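Local coordinates for heme-binding protein A (Haemophilus parasuis 29755, PDB 3TPA) that probably binds glutathione as the solute-binding protein of a bacterial uptake system, although it is named for heme binding, at residues A[35-43]-A[186-194]; A[200-208]-A[218-226]. The protein carries 1 engineered substitution. All blocks are in the same frame, centred on the assembly; numbering follows the deposited sequence. Where two conformers were deposited one is given.

Overall arrangement
The centres of the two contacts are about 14 Å apart. Interaction 1 is complete in the sequence before residue 200, where interaction 2 begins. One segment of interaction 1 and both of interaction 2 supply neighbouring strands of one mixed sheet of five strands. Strand 192-194 is an outermost strand and pairs with strand 202-207, which in turn pairs with strand 220-225. A probable hydrogen bond of 2.7 Å from Ile193 N to Thr206 O joins the two contacts directly. Interaction 1 lays the short helix 36-39 and the turn after it against 186-194. Val39 also touches Tyr205, and Gln38 touches Leu221 and Phe223. Together the contacts tie helix 36-39 to one face of the sheet in this family 5 solute-binding protein.

Interaction 1 (A[35-43]-A[186-194]); sequences SSQQVYNRL and PIGTGPFIF
Thr189 OG1 donates to Asn41 OD1 at 2.8 Å, lying in the plane of the amide carbonyl and on a lone pair. The Thr189 hydroxyl sits between its own backbone N and carbonyl carbon (chi1 59°), which aims it at the amide. Asn41 ND2 is bound in turn by Glu45 OE1 and Tyr211 OH, so both ends of this amide are held. Two backbone bonds follow. Phe192 N gives to Gln38 O at 2.8 Å, tying helix 36-39 to strand 192-194, an outermost strand of the mixed sheet. Gly190 N gives to Val39 O at 2.9 Å. Two waters add bridges: one joins Tyr40 OH to Ile187 N, the other Asn41 N to Thr189 N. Packing lies further out. The Tyr40 ring crosses Pro186 at about a right angle, with CE2 3.8 Å from Pro186 CB. Val39 CA makes a C-H...O contact of 3.4 Å to Phe192 O. The Gln38 side chain runs alongside Phe192; its NE2 is held by Thr505 O and Asn33 O. Gly188 CA comes within 3.4 Å of Val39 O. In this buried join of short helix and strand-leading loop, two main-chain N-H groups and one hydroxyl thus satisfy carbonyl oxygens, while waters bridge further polar atoms.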
ATOM      1  N   SER A  35      -8.018  12.219  -6.909  1.00 19.03           N
ATOM      2  CA  SER A  35      -7.398  12.509  -8.207  1.00 19.62           C
ATOM      3  C   SER A  35      -7.229  11.277  -9.112  1.00 19.26           C
ATOM      4  O   SER A  35      -8.079  10.985  -9.947  1.00 21.29           O
ATOM      5  CB  SER A  35      -6.057  13.219  -8.013  1.00 22.01           C
ATOM      6  OG  SER A  35      -5.180  12.448  -7.209  1.00 21.55           O
ATOM      7  N   SER A  36      -6.138  10.549  -8.935  1.00 15.81           N
ATOM      8  CA  SER A  36      -5.813   9.421  -9.798  1.00 13.42           C
ATOM      9  C   SER A  36      -6.969   8.435  -9.928  1.00 17.55           C
ATOM     10  O   SER A  36      -7.169   7.842 -10.990  1.00 17.83           O
ATOM     11  CB  SER A  36      -4.559   8.707  -9.278  1.00 17.20           C
ATOM     12  OG  SER A  36      -4.596   8.649  -7.857  1.00 20.27           O
ATOM     13  N   GLN A  37      -7.724   8.256  -8.845  1.00 15.70           N
ATOM     14  CA  GLN A  37      -8.720   7.196  -8.798  1.00 17.18           C
ATOM     15  C   GLN A  37      -9.944   7.526  -9.629  1.00 18.82           C
ATOM     16  O   GLN A  37     -10.627   6.618 -10.080  1.00 16.22           O
ATOM     17  CB  GLN A  37      -9.117   6.835  -7.353  1.00 17.97           C
ATOM     18  CG  GLN A  37      -8.071   6.029  -6.576  1.00 14.45           C
ATOM     19  CD  GLN A  37      -7.945   4.577  -7.037  1.00 16.74           C
ATOM     20  OE1 GLN A  37      -8.929   3.850  -7.128  1.00 19.03           O
ATOM     21  NE2 GLN A  37      -6.722   4.153  -7.312  1.00 16.78           N
ATOM     22  N   GLN A  38     -10.222   8.812  -9.835  1.00 13.69           N
ATOM     23  CA  GLN A  38     -11.417   9.211 -10.591  1.00 13.01           C
ATOM     24  C   GLN A  38     -11.087   9.887 -11.924  1.00 20.18           C
ATOM     25  O   GLN A  38     -11.811   9.728 -12.909  1.00 21.16           O
ATOM     26  CB  GLN A  38     -12.268  10.199  -9.781  1.00 15.53           C
ATOM     27  CG  GLN A  38     -12.396   9.930  -8.277  1.00 15.93           C
ATOM     28  CD  GLN A  38     -12.872   8.524  -7.910  1.00 17.80           C
ATOM     29  OE1 GLN A  38     -13.574   7.852  -8.660  1.00 17.35           O
ATOM     30  NE2 GLN A  38     -12.482   8.082  -6.732  1.00 15.27           N
ATOM     31  N   VAL A  39     -10.011  10.670 -11.930  1.00 13.41           N
ATOM     32  CA  VAL A  39      -9.721  11.611 -13.014  1.00 14.90           C
ATOM     33  C   VAL A  39      -8.675  11.104 -14.041  1.00 21.81           C
ATOM     34  O   VAL A  39      -8.687  11.523 -15.197  1.00 25.44           O
ATOM     35  CB  VAL A  39      -9.249  12.954 -12.422  1.00 17.49           C
ATOM     36  CG1 VAL A  39      -8.913  13.964 -13.523  1.00 16.28           C
ATOM     37  CG2 VAL A  39     -10.323  13.513 -11.463  1.00 13.28           C
ATOM     38  N   TYR A  40      -7.789  10.205 -13.619  1.00 15.07           N
ATOM     39  CA  TYR A  40      -6.674   9.744 -14.463  1.00 17.84           C
ATOM     40  C   TYR A  40      -6.742   8.247 -14.791  1.00 22.11           C
ATOM     41  O   TYR A  40      -7.569   7.524 -14.238  1.00 17.46           O
ATOM     42  CB  TYR A  40      -5.347  10.017 -13.746  1.00 15.62           C
ATOM     43  CG  TYR A  40      -4.986  11.488 -13.606  1.00 17.52           C
ATOM     44  CD1 TYR A  40      -4.341  12.151 -14.634  1.00 18.95           C
ATOM     45  CD2 TYR A  40      -5.257  12.199 -12.439  1.00 18.27           C
ATOM     46  CE1 TYR A  40      -3.987  13.481 -14.526  1.00 21.07           C
ATOM     47  CE2 TYR A  40      -4.900  13.550 -12.319  1.00 13.75           C
ATOM     48  CZ  TYR A  40      -4.262  14.179 -13.379  1.00 19.10           C
ATOM     49  OH  TYR A  40      -3.886  15.512 -13.321  1.00 20.10           O
ATOM     50  N   ASN A  41      -5.855   7.805 -15.691  1.00 19.46           N
ATOM     51  CA  ASN A  41      -5.592   6.385 -15.954  1.00 15.91           C
ATOM     52  C   ASN A  41      -4.117   6.121 -15.898  1.00 17.18           C
ATOM     53  O   ASN A  41      -3.325   7.057 -15.940  1.00 17.12           O
ATOM     54  CB  ASN A  41      -6.082   5.970 -17.339  1.00 11.32           C
ATOM     55  CG  ASN A  41      -7.587   5.860 -17.406  1.00 21.32           C
ATOM     56  OD1 ASN A  41      -8.253   6.609 -18.121  1.00 20.32           O
ATOM     57  ND2 ASN A  41      -8.134   4.930 -16.640  1.00 16.40           N
ATOM     58  N   ARG A  42      -3.755   4.839 -15.816  1.00 18.76           N
ATOM     59  CA  ARG A  42      -2.365   4.402 -15.887  1.00 13.69           C
ATOM     60  C   ARG A  42      -2.187   3.530 -17.120  1.00 14.81           C
ATOM     61  O   ARG A  42      -3.161   3.147 -17.744  1.00 14.25           O
ATOM     62  CB  ARG A  42      -1.998   3.584 -14.639  1.00 13.68           C
ATOM     63  CG  ARG A  42      -1.609   4.403 -13.401  1.00 21.35           C
ATOM     64  CD  ARG A  42      -2.706   5.349 -12.909  1.00 13.57           C
ATOM     65  NE  ARG A  42      -3.927   4.630 -12.570  1.00 14.15           N
ATOM     66  CZ  ARG A  42      -5.084   5.226 -12.319  1.00 21.19           C
ATOM     67  NH1 ARG A  42      -5.152   6.542 -12.364  1.00 15.07           N
ATOM     68  NH2 ARG A  42      -6.164   4.514 -12.027  1.00 18.35           N
ATOM     69  N   LEU A  43      -0.937   3.211 -17.463  1.00 15.51           N
ATOM     70  CA  LEU A  43      -0.634   2.366 -18.619  1.00 14.06           C
ATOM     71  C   LEU A  43      -1.369   1.030 -18.513  1.00 14.66           C
ATOM     72  O   LEU A  43      -2.073   0.623 -19.444  1.00 16.77           O
ATOM     73  CB  LEU A  43       0.877   2.156 -18.768  1.00 16.35           C
ATOM     74  CG  LEU A  43       1.644   3.325 -19.409  1.00 18.29           C
ATOM     75  CD1 LEU A  43       3.143   3.121 -19.301  1.00 17.14           C
ATOM     76  CD2 LEU A  43       1.224   3.488 -20.878  1.00 17.47           C
ATOM     77  N   PRO A 186      -6.793  19.283 -12.267  1.00 24.51           N
ATOM     78  CA  PRO A 186      -6.385  18.064 -12.980  1.00 21.37           C
ATOM     79  C   PRO A 186      -7.194  17.785 -14.239  1.00 24.75           C
ATOM     80  O   PRO A 186      -8.410  17.970 -14.266  1.00 28.89           O
ATOM     81  CB  PRO A 186      -6.588  16.955 -11.932  1.00 22.50           C
ATOM     82  CG  PRO A 186      -7.586  17.539 -10.945  1.00 24.31           C
ATOM     83  CD  PRO A 186      -7.280  19.005 -10.905  1.00 22.95           C
ATOM     84  N   ILE A 187      -6.490  17.348 -15.281  1.00 18.99           N
ATOM     85  CA  ILE A 187      -7.077  16.969 -16.563  1.00 13.41           C
ATOM     86  C   ILE A 187      -6.527  15.589 -16.853  1.00 18.97           C
ATOM     87  O   ILE A 187      -5.317  15.395 -16.867  1.00 20.05           O
ATOM     88  CB  ILE A 187      -6.624  17.922 -17.694  1.00 19.49           C
ATOM     89  CG1 ILE A 187      -7.417  19.232 -17.665  1.00 20.54           C
ATOM     90  CG2 ILE A 187      -6.720  17.248 -19.071  1.00 16.67           C
ATOM     91  CD1 ILE A 187      -8.894  19.063 -17.983  1.00 18.17           C
ATOM     92  N   GLY A 188      -7.400  14.619 -17.084  1.00 18.20           N
ATOM     93  CA  GLY A 188      -6.922  13.300 -17.429  1.00 13.78           C
ATOM     94  C   GLY A 188      -7.781  12.605 -18.445  1.00 20.11           C
ATOM     95  O   GLY A 188      -8.585  13.227 -19.134  1.00 21.99           O
ATOM     96  N   THR A 189      -7.599  11.298 -18.550  1.00 18.18           N
ATOM     97  CA  THR A 189      -8.388  10.513 -19.482  1.00 20.27           C
ATOM     98  C   THR A 189      -9.460   9.726 -18.737  1.00 19.45           C
ATOM     99  O   THR A 189     -10.212   8.979 -19.351  1.00 17.25           O
ATOM    100  CB  THR A 189      -7.499   9.520 -20.271  1.00 20.84           C
ATOM    101  OG1 THR A 189      -6.835   8.635 -19.355  1.00 18.30           O
ATOM    102  CG2 THR A 189      -6.455  10.270 -21.093  1.00 15.53           C
ATOM    103  N   GLY A 190      -9.515   9.910 -17.415  1.00 14.41           N
ATOM    104  CA  GLY A 190     -10.292   9.054 -16.537  1.00 11.09           C
ATOM    105  C   GLY A 190     -11.805   9.171 -16.619  1.00 19.14           C
ATOM    106  O   GLY A 190     -12.341  10.000 -17.346  1.00 19.86           O
ATOM    107  N   PRO A 191     -12.505   8.320 -15.855  1.00 22.74           N
ATOM    108  CA  PRO A 191     -13.972   8.189 -15.880  1.00 21.22           C
ATOM    109  C   PRO A 191     -14.728   9.378 -15.301  1.00 25.17           C
ATOM    110  O   PRO A 191     -15.919   9.497 -15.582  1.00 21.39           O
ATOM    111  CB  PRO A 191     -14.227   6.924 -15.041  1.00 21.44           C
ATOM    112  CG  PRO A 191     -13.011   6.798 -14.161  1.00 20.31           C
ATOM    113  CD  PRO A 191     -11.868   7.296 -15.003  1.00 20.27           C
ATOM    114  N   PHE A 192     -14.070  10.232 -14.518  1.00 17.32           N
ATOM    115  CA  PHE A 192     -14.720  11.422 -13.979  1.00 17.30           C
ATOM    116  C   PHE A 192     -13.914  12.680 -14.261  1.00 26.07           C
ATOM    117  O   PHE A 192     -12.683  12.646 -14.330  1.00 21.05           O
ATOM    118  CB  PHE A 192     -14.987  11.281 -12.472  1.00 16.05           C
ATOM    119  CG  PHE A 192     -15.945  10.168 -12.134  1.00 16.38           C
ATOM    120  CD1 PHE A 192     -17.314  10.378 -12.178  1.00 23.78           C
ATOM    121  CD2 PHE A 192     -15.478   8.914 -11.788  1.00 23.36           C
ATOM    122  CE1 PHE A 192     -18.201   9.364 -11.877  1.00 22.96           C
ATOM    123  CE2 PHE A 192     -16.357   7.887 -11.490  1.00 24.19           C
ATOM    124  CZ  PHE A 192     -17.730   8.120 -11.537  1.00 23.22           C
ATOM    125  N   ILE A 193     -14.636  13.784 -14.434  1.00 22.26           N
ATOM    126  CA  ILE A 193     -14.064  15.099 -14.703  1.00 25.08           C
ATOM    127  C   ILE A 193     -14.147  15.991 -13.468  1.00 24.97           C
ATOM    128  O   ILE A 193     -15.218  16.159 -12.877  1.00 28.23           O
ATOM    129  CB  ILE A 193     -14.842  15.785 -15.829  1.00 30.52           C
ATOM    130  CG1 ILE A 193     -14.690  14.993 -17.137  1.00 32.14           C
ATOM    131  CG2 ILE A 193     -14.383  17.239 -15.986  1.00 25.94           C
ATOM    132  CD1 ILE A 193     -15.722  15.351 -18.193  1.00 37.56           C
ATOM    133  N   PHE A 194     -13.018  16.556 -13.070  1.00 18.75           N
ATOM    134  CA  PHE A 194     -12.981  17.495 -11.952  1.00 19.23           C
ATOM    135  C   PHE A 194     -13.727  18.784 -12.323  1.00 29.30           C
ATOM    136  O   PHE A 194     -13.328  19.503 -13.243  1.00 27.53           O
ATOM    137  CB  PHE A 194     -11.514  17.779 -11.597  1.00 23.75           C
ATOM    138  CG  PHE A 194     -11.310  18.849 -10.552  1.00 22.42           C
ATOM    139  CD1 PHE A 194     -11.425  18.561  -9.203  1.00 28.31           C
ATOM    140  CD2 PHE A 194     -10.951  20.136 -10.926  1.00 24.61           C
ATOM    141  CE1 PHE A 194     -11.214  19.545  -8.242  1.00 28.89           C
ATOM    142  CE2 PHE A 194     -10.737  21.122  -9.978  1.00 25.57           C
ATOM    143  CZ  PHE A 194     -10.868  20.832  -8.636  1.00 28.82           C
TER
HETATM  144  O   HOH W   1      -3.521  17.635 -14.807  1.00 14.40           O
HETATM  145  O   HOH W   2      -4.919   9.893 -17.440  1.00 13.80           O

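Interaction 2 (A[200-208]-A[218-226]); sequences DHAVRYTAN and IERLIFSIT
Val203, Tyr205, Leu221 and Phe223 meet on the buried side of an antiparallel beta hairpin, formed by strands 202-207 and 220-225. Val203 faces Phe223, and Tyr205 faces Leu221, as hydrogen-bonded pairs. Each pair touches at the root: the CB atoms of Tyr205 and Leu221 are 3.7 Å apart, and those of Val203 and Phe223 are 4.0 Å apart. With CG anti to the carbonyl carbon (chi1 -52°), the Tyr205 ring leans along the sheet toward Phe223. Its CD2 edge meets Leu221 O, which lies in the ring plane. The CD2/CE2 side of the ring fits into the hollow between Leu221 CB and the face of Phe223. The two rings meet edge to face, with planes 52° apart and centroids 5.0 Å apart. Phe192 packs on Tyr205 and Leu221, Val39 on Tyr205, and Gln38 on Phe223. The Tyr205 hydroxyl bonds to Ala34 O. Ala202, Arg204 and Thr206 stand on the other face, across from Ser224, Ile222 and Arg220. At one end Ile225 folds back, bringing CD1 within 3.3 Å of His201 O. At the other, small Ala207 settles against the backbone, its CB 3.4 Å from Ile218 O. In the ring contact, Tyr205 CE2 stands 3.8 Å above the middle of the Phe223 ring.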
ATOM      1  N   ASP A 200     -16.277  25.383  -0.868  1.00 63.82           N
ATOM      2  CA  ASP A 200     -15.471  24.935   0.260  1.00 71.04           C
ATOM      3  C   ASP A 200     -16.119  23.772   1.023  1.00 64.39           C
ATOM      4  O   ASP A 200     -17.351  23.648   1.094  1.00 61.53           O
ATOM      5  CB  ASP A 200     -15.120  26.091   1.206  1.00 83.12           C
ATOM      6  CG  ASP A 200     -14.009  25.725   2.184  1.00 89.02           C
ATOM      7  OD1 ASP A 200     -13.151  24.886   1.822  1.00 88.53           O
ATOM      8  OD2 ASP A 200     -13.997  26.271   3.309  1.00 91.44           O
ATOM      9  N   HIS A 201     -15.263  22.927   1.586  1.00 54.86           N
ATOM     10  CA  HIS A 201     -15.689  21.719   2.277  1.00 49.01           C
ATOM     11  C   HIS A 201     -16.185  20.630   1.308  1.00 44.08           C
ATOM     12  O   HIS A 201     -16.826  19.669   1.739  1.00 37.55           O
ATOM     13  CB  HIS A 201     -16.760  22.044   3.338  1.00 51.41           C
ATOM     14  CG  HIS A 201     -16.408  23.199   4.230  1.00 52.77           C
ATOM     15  ND1 HIS A 201     -15.649  23.056   5.371  1.00 53.15           N
ATOM     16  CD2 HIS A 201     -16.729  24.512   4.152  1.00 55.53           C
ATOM     17  CE1 HIS A 201     -15.509  24.234   5.956  1.00 53.68           C
ATOM     18  NE2 HIS A 201     -16.155  25.134   5.238  1.00 52.13           N
ATOM     19  N   ALA A 202     -15.887  20.772   0.013  1.00 36.42           N
ATOM     20  CA  ALA A 202     -16.318  19.770  -0.966  1.00 36.26           C
ATOM     21  C   ALA A 202     -15.484  19.680  -2.262  1.00 39.76           C
ATOM     22  O   ALA A 202     -14.963  20.680  -2.761  1.00 42.73           O
ATOM     23  CB  ALA A 202     -17.788  19.962  -1.309  1.00 29.74           C
ATOM     24  N   VAL A 203     -15.373  18.467  -2.805  1.00 32.77           N
ATOM     25  CA  VAL A 203     -14.779  18.269  -4.132  1.00 33.01           C
ATOM     26  C   VAL A 203     -15.819  17.635  -5.065  1.00 27.74           C
ATOM     27  O   VAL A 203     -16.388  16.600  -4.749  1.00 28.41           O
ATOM     28  CB  VAL A 203     -13.504  17.411  -4.084  1.00 32.72           C
ATOM     29  CG1 VAL A 203     -12.794  17.460  -5.410  1.00 29.46           C
ATOM     30  CG2 VAL A 203     -12.563  17.883  -2.984  1.00 30.66           C
ATOM     31  N   ARG A 204     -16.074  18.265  -6.208  1.00 23.99           N
ATOM     32  CA  ARG A 204     -17.149  17.820  -7.095  1.00 25.16           C
ATOM     33  C   ARG A 204     -16.682  17.288  -8.450  1.00 27.77           C
ATOM     34  O   ARG A 204     -15.773  17.849  -9.064  1.00 31.99           O
ATOM     35  CB  ARG A 204     -18.148  18.963  -7.317  1.00 31.14           C
ATOM     36  CG  ARG A 204     -19.058  19.227  -6.128  1.00 35.38           C
ATOM     37  CD  ARG A 204     -20.099  20.305  -6.461  1.00 38.96           C
ATOM     38  NE  ARG A 204     -21.207  20.314  -5.509  1.00 51.58           N
ATOM     39  CZ  ARG A 204     -21.150  20.871  -4.306  1.00 58.80           C
ATOM     40  NH1 ARG A 204     -20.036  21.461  -3.901  1.00 61.08           N
ATOM     41  NH2 ARG A 204     -22.204  20.833  -3.506  1.00 61.38           N
ATOM     42  N   TYR A 205     -17.321  16.217  -8.920  1.00 23.92           N
ATOM     43  CA  TYR A 205     -16.962  15.596 -10.196  1.00 25.13           C
ATOM     44  C   TYR A 205     -18.191  15.311 -11.028  1.00 26.61           C
ATOM     45  O   TYR A 205     -19.280  15.124 -10.497  1.00 30.30           O
ATOM     46  CB  TYR A 205     -16.227  14.258 -10.003  1.00 26.74           C
ATOM     47  CG  TYR A 205     -15.053  14.322  -9.072  1.00 19.96           C
ATOM     48  CD1 TYR A 205     -13.748  14.347  -9.554  1.00 20.18           C
ATOM     49  CD2 TYR A 205     -15.248  14.352  -7.711  1.00 22.05           C
ATOM     50  CE1 TYR A 205     -12.664  14.412  -8.683  1.00 22.55           C
ATOM     51  CE2 TYR A 205     -14.180  14.417  -6.835  1.00 24.91           C
ATOM     52  CZ  TYR A 205     -12.894  14.443  -7.321  1.00 25.11           C
ATOM     53  OH  TYR A 205     -11.852  14.512  -6.432  1.00 22.31           O
ATOM     54  N   THR A 206     -17.980  15.242 -12.338  1.00 27.80           N
ATOM     55  CA  THR A 206     -19.007  14.847 -13.293  0.50 30.19           C
ATOM     56  C   THR A 206     -18.508  13.711 -14.166  1.00 25.13           C
ATOM     57  O   THR A 206     -17.325  13.650 -14.487  1.00 27.64           O
ATOM     58  CB  THR A 206     -19.366  16.020 -14.214  0.50 36.72           C
ATOM     59  OG1 THR A 206     -19.920  17.087 -13.429  0.50 38.63           O
ATOM     60  CG2 THR A 206     -20.380  15.580 -15.258  0.50 41.93           C
ATOM     61  N   ALA A 207     -19.399  12.814 -14.569  1.00 23.56           N
ATOM     62  CA  ALA A 207     -18.996  11.701 -15.421  1.00 23.54           C
ATOM     63  C   ALA A 207     -18.458  12.178 -16.770  1.00 28.98           C
ATOM     64  O   ALA A 207     -18.978  13.119 -17.372  1.00 24.74           O
ATOM     65  CB  ALA A 207     -20.157  10.735 -15.630  1.00 19.85           C
ATOM     66  N   ASN A 208     -17.409  11.506 -17.232  1.00 25.92           N
ATOM     67  CA  ASN A 208     -16.848  11.725 -18.554  1.00 25.22           C
ATOM     68  C   ASN A 208     -17.611  10.915 -19.597  1.00 29.90           C
ATOM     69  O   ASN A 208     -17.556   9.681 -19.609  1.00 22.33           O
ATOM     70  CB  ASN A 208     -15.374  11.314 -18.559  1.00 24.37           C
ATOM     71  CG  ASN A 208     -14.733  11.449 -19.923  1.00 32.32           C
ATOM     72  OD1 ASN A 208     -15.288  12.081 -20.827  1.00 28.55           O
ATOM     73  ND2 ASN A 208     -13.546  10.857 -20.079  1.00 29.99           N
ATOM     74  N   ILE A 218     -22.770   6.597 -12.755  1.00 35.02           N
ATOM     75  CA  ILE A 218     -23.077   7.745 -11.897  1.00 30.14           C
ATOM     76  C   ILE A 218     -22.700   9.084 -12.532  1.00 29.69           C
ATOM     77  O   ILE A 218     -21.548   9.303 -12.916  1.00 31.18           O
ATOM     78  CB  ILE A 218     -22.391   7.631 -10.526  1.00 27.07           C
ATOM     79  CG1 ILE A 218     -22.883   6.388  -9.797  1.00 27.13           C
ATOM     80  CG2 ILE A 218     -22.667   8.869  -9.682  1.00 37.73           C
ATOM     81  CD1 ILE A 218     -22.025   6.005  -8.619  1.00 29.37           C
ATOM     82  N   GLU A 219     -23.665   9.992 -12.612  1.00 27.51           N
ATOM     83  CA  GLU A 219     -23.447  11.266 -13.288  1.00 34.21           C
ATOM     84  C   GLU A 219     -22.679  12.307 -12.479  1.00 32.71           C
ATOM     85  O   GLU A 219     -21.965  13.125 -13.049  1.00 32.54           O
ATOM     86  CB  GLU A 219     -24.783  11.855 -13.759  1.00 46.31           C
ATOM     87  CG  GLU A 219     -25.285  11.229 -15.046  1.00 58.07           C
ATOM     88  CD  GLU A 219     -24.508  11.705 -16.259  1.00 68.77           C
ATOM     89  OE1 GLU A 219     -24.500  10.985 -17.280  1.00 74.95           O
ATOM     90  OE2 GLU A 219     -23.914  12.806 -16.197  1.00 70.06           O
ATOM     91  N   ARG A 220     -22.847  12.319 -11.157  1.00 28.17           N
ATOM     92  CA  ARG A 220     -22.172  13.314 -10.307  1.00 31.15           C
ATOM     93  C   ARG A 220     -21.645  12.708  -9.004  1.00 34.66           C
ATOM     94  O   ARG A 220     -22.315  11.917  -8.327  1.00 34.07           O
ATOM     95  CB  ARG A 220     -23.097  14.486  -9.938  1.00 37.16           C
ATOM     96  CG  ARG A 220     -22.841  15.810 -10.668  1.00 48.43           C
ATOM     97  CD  ARG A 220     -24.161  16.520 -10.993  1.00 60.28           C
ATOM     98  NE  ARG A 220     -25.118  15.639 -11.654  1.00 73.42           N
ATOM     99  CZ  ARG A 220     -26.430  15.810 -11.684  1.00 78.37           C
ATOM    100  NH1 ARG A 220     -27.167  14.930 -12.335  1.00 80.70           N
ATOM    101  NH2 ARG A 220     -27.011  16.849 -11.081  1.00 77.33           N
ATOM    102  N   LEU A 221     -20.445  13.134  -8.656  1.00 27.48           N
ATOM    103  CA  LEU A 221     -19.737  12.643  -7.501  1.00 28.55           C
ATOM    104  C   LEU A 221     -19.479  13.835  -6.589  1.00 33.03           C
ATOM    105  O   LEU A 221     -18.900  14.836  -7.019  1.00 28.44           O
ATOM    106  CB  LEU A 221     -18.404  12.049  -7.954  1.00 28.60           C
ATOM    107  CG  LEU A 221     -17.961  10.639  -7.586  1.00 32.34           C
ATOM    108  CD1 LEU A 221     -19.030   9.591  -7.887  1.00 33.37           C
ATOM    109  CD2 LEU A 221     -16.657  10.333  -8.351  1.00 25.34           C
ATOM    110  N   ILE A 222     -19.915  13.744  -5.335  1.00 24.69           N
ATOM    111  CA  ILE A 222     -19.569  14.769  -4.361  1.00 25.68           C
ATOM    112  C   ILE A 222     -18.740  14.182  -3.231  1.00 26.54           C
ATOM    113  O   ILE A 222     -19.204  13.294  -2.518  1.00 24.41           O
ATOM    114  CB  ILE A 222     -20.813  15.446  -3.757  1.00 30.36           C
ATOM    115  CG1 ILE A 222     -21.701  16.014  -4.862  1.00 33.18           C
ATOM    116  CG2 ILE A 222     -20.400  16.547  -2.795  1.00 29.81           C
ATOM    117  CD1 ILE A 222     -23.029  16.549  -4.362  1.00 42.61           C
ATOM    118  N   PHE A 223     -17.515  14.680  -3.071  1.00 26.18           N
ATOM    119  CA  PHE A 223     -16.716  14.372  -1.890  1.00 25.41           C
ATOM    120  C   PHE A 223     -16.977  15.443  -0.822  1.00 27.07           C
ATOM    121  O   PHE A 223     -16.488  16.567  -0.941  1.00 24.27           O
ATOM    122  CB  PHE A 223     -15.224  14.359  -2.215  1.00 28.37           C
ATOM    123  CG  PHE A 223     -14.754  13.143  -3.002  1.00 25.37           C
ATOM    124  CD1 PHE A 223     -13.437  12.732  -2.918  1.00 23.24           C
ATOM    125  CD2 PHE A 223     -15.619  12.444  -3.826  1.00 23.41           C
ATOM    126  CE1 PHE A 223     -12.984  11.622  -3.642  1.00 22.89           C
ATOM    127  CE2 PHE A 223     -15.181  11.344  -4.552  1.00 28.12           C
ATOM    128  CZ  PHE A 223     -13.858  10.933  -4.458  1.00 21.01           C
ATOM    129  N   SER A 224     -17.738  15.091   0.214  1.00 24.76           N
ATOM    130  CA  SER A 224     -18.084  16.044   1.265  0.56 24.74           C
ATOM    131  C   SER A 224     -17.216  15.871   2.507  1.00 25.36           C
ATOM    132  O   SER A 224     -17.248  14.830   3.156  1.00 25.14           O
ATOM    133  CB  SER A 224     -19.559  15.911   1.644  0.56 28.26           C
ATOM    134  OG  SER A 224     -19.861  16.689   2.793  0.56 23.28           O
ATOM    135  N   ILE A 225     -16.439  16.897   2.839  1.00 23.30           N
ATOM    136  CA  ILE A 225     -15.564  16.803   4.010  1.00 29.14           C
ATOM    137  C   ILE A 225     -16.398  16.832   5.289  1.00 36.09           C
ATOM    138  O   ILE A 225     -17.082  17.814   5.588  1.00 37.45           O
ATOM    139  CB  ILE A 225     -14.499  17.920   4.072  1.00 28.68           C
ATOM    140  CG1 ILE A 225     -13.453  17.741   2.973  1.00 34.86           C
ATOM    141  CG2 ILE A 225     -13.794  17.911   5.418  1.00 24.20           C
ATOM    142  CD1 ILE A 225     -13.966  18.017   1.581  1.00 38.58           C
ATOM    143  N   THR A 226     -16.306  15.747   6.042  1.00 30.36           N
ATOM    144  CA  THR A 226     -17.138  15.517   7.203  1.00 26.68           C
ATOM    145  C   THR A 226     -16.225  14.975   8.280  1.00 20.47           C
ATOM    146  O   THR A 226     -16.071  13.766   8.409  1.00 24.77           O
ATOM    147  CB  THR A 226     -18.197  14.460   6.890  1.00 28.93           C
ATOM    148  OG1 THR A 226     -18.760  14.711   5.592  1.00 21.64           O
ATOM    149  CG2 THR A 226     -19.303  14.459   7.959  1.00 25.39           C
TER
HETATM  150  O   HOH W   3     -18.735  19.535   3.942  1.00 47.34           O
HETATM  151  O   HOH W   4     -21.618  13.680 -17.575  1.00 62.09           O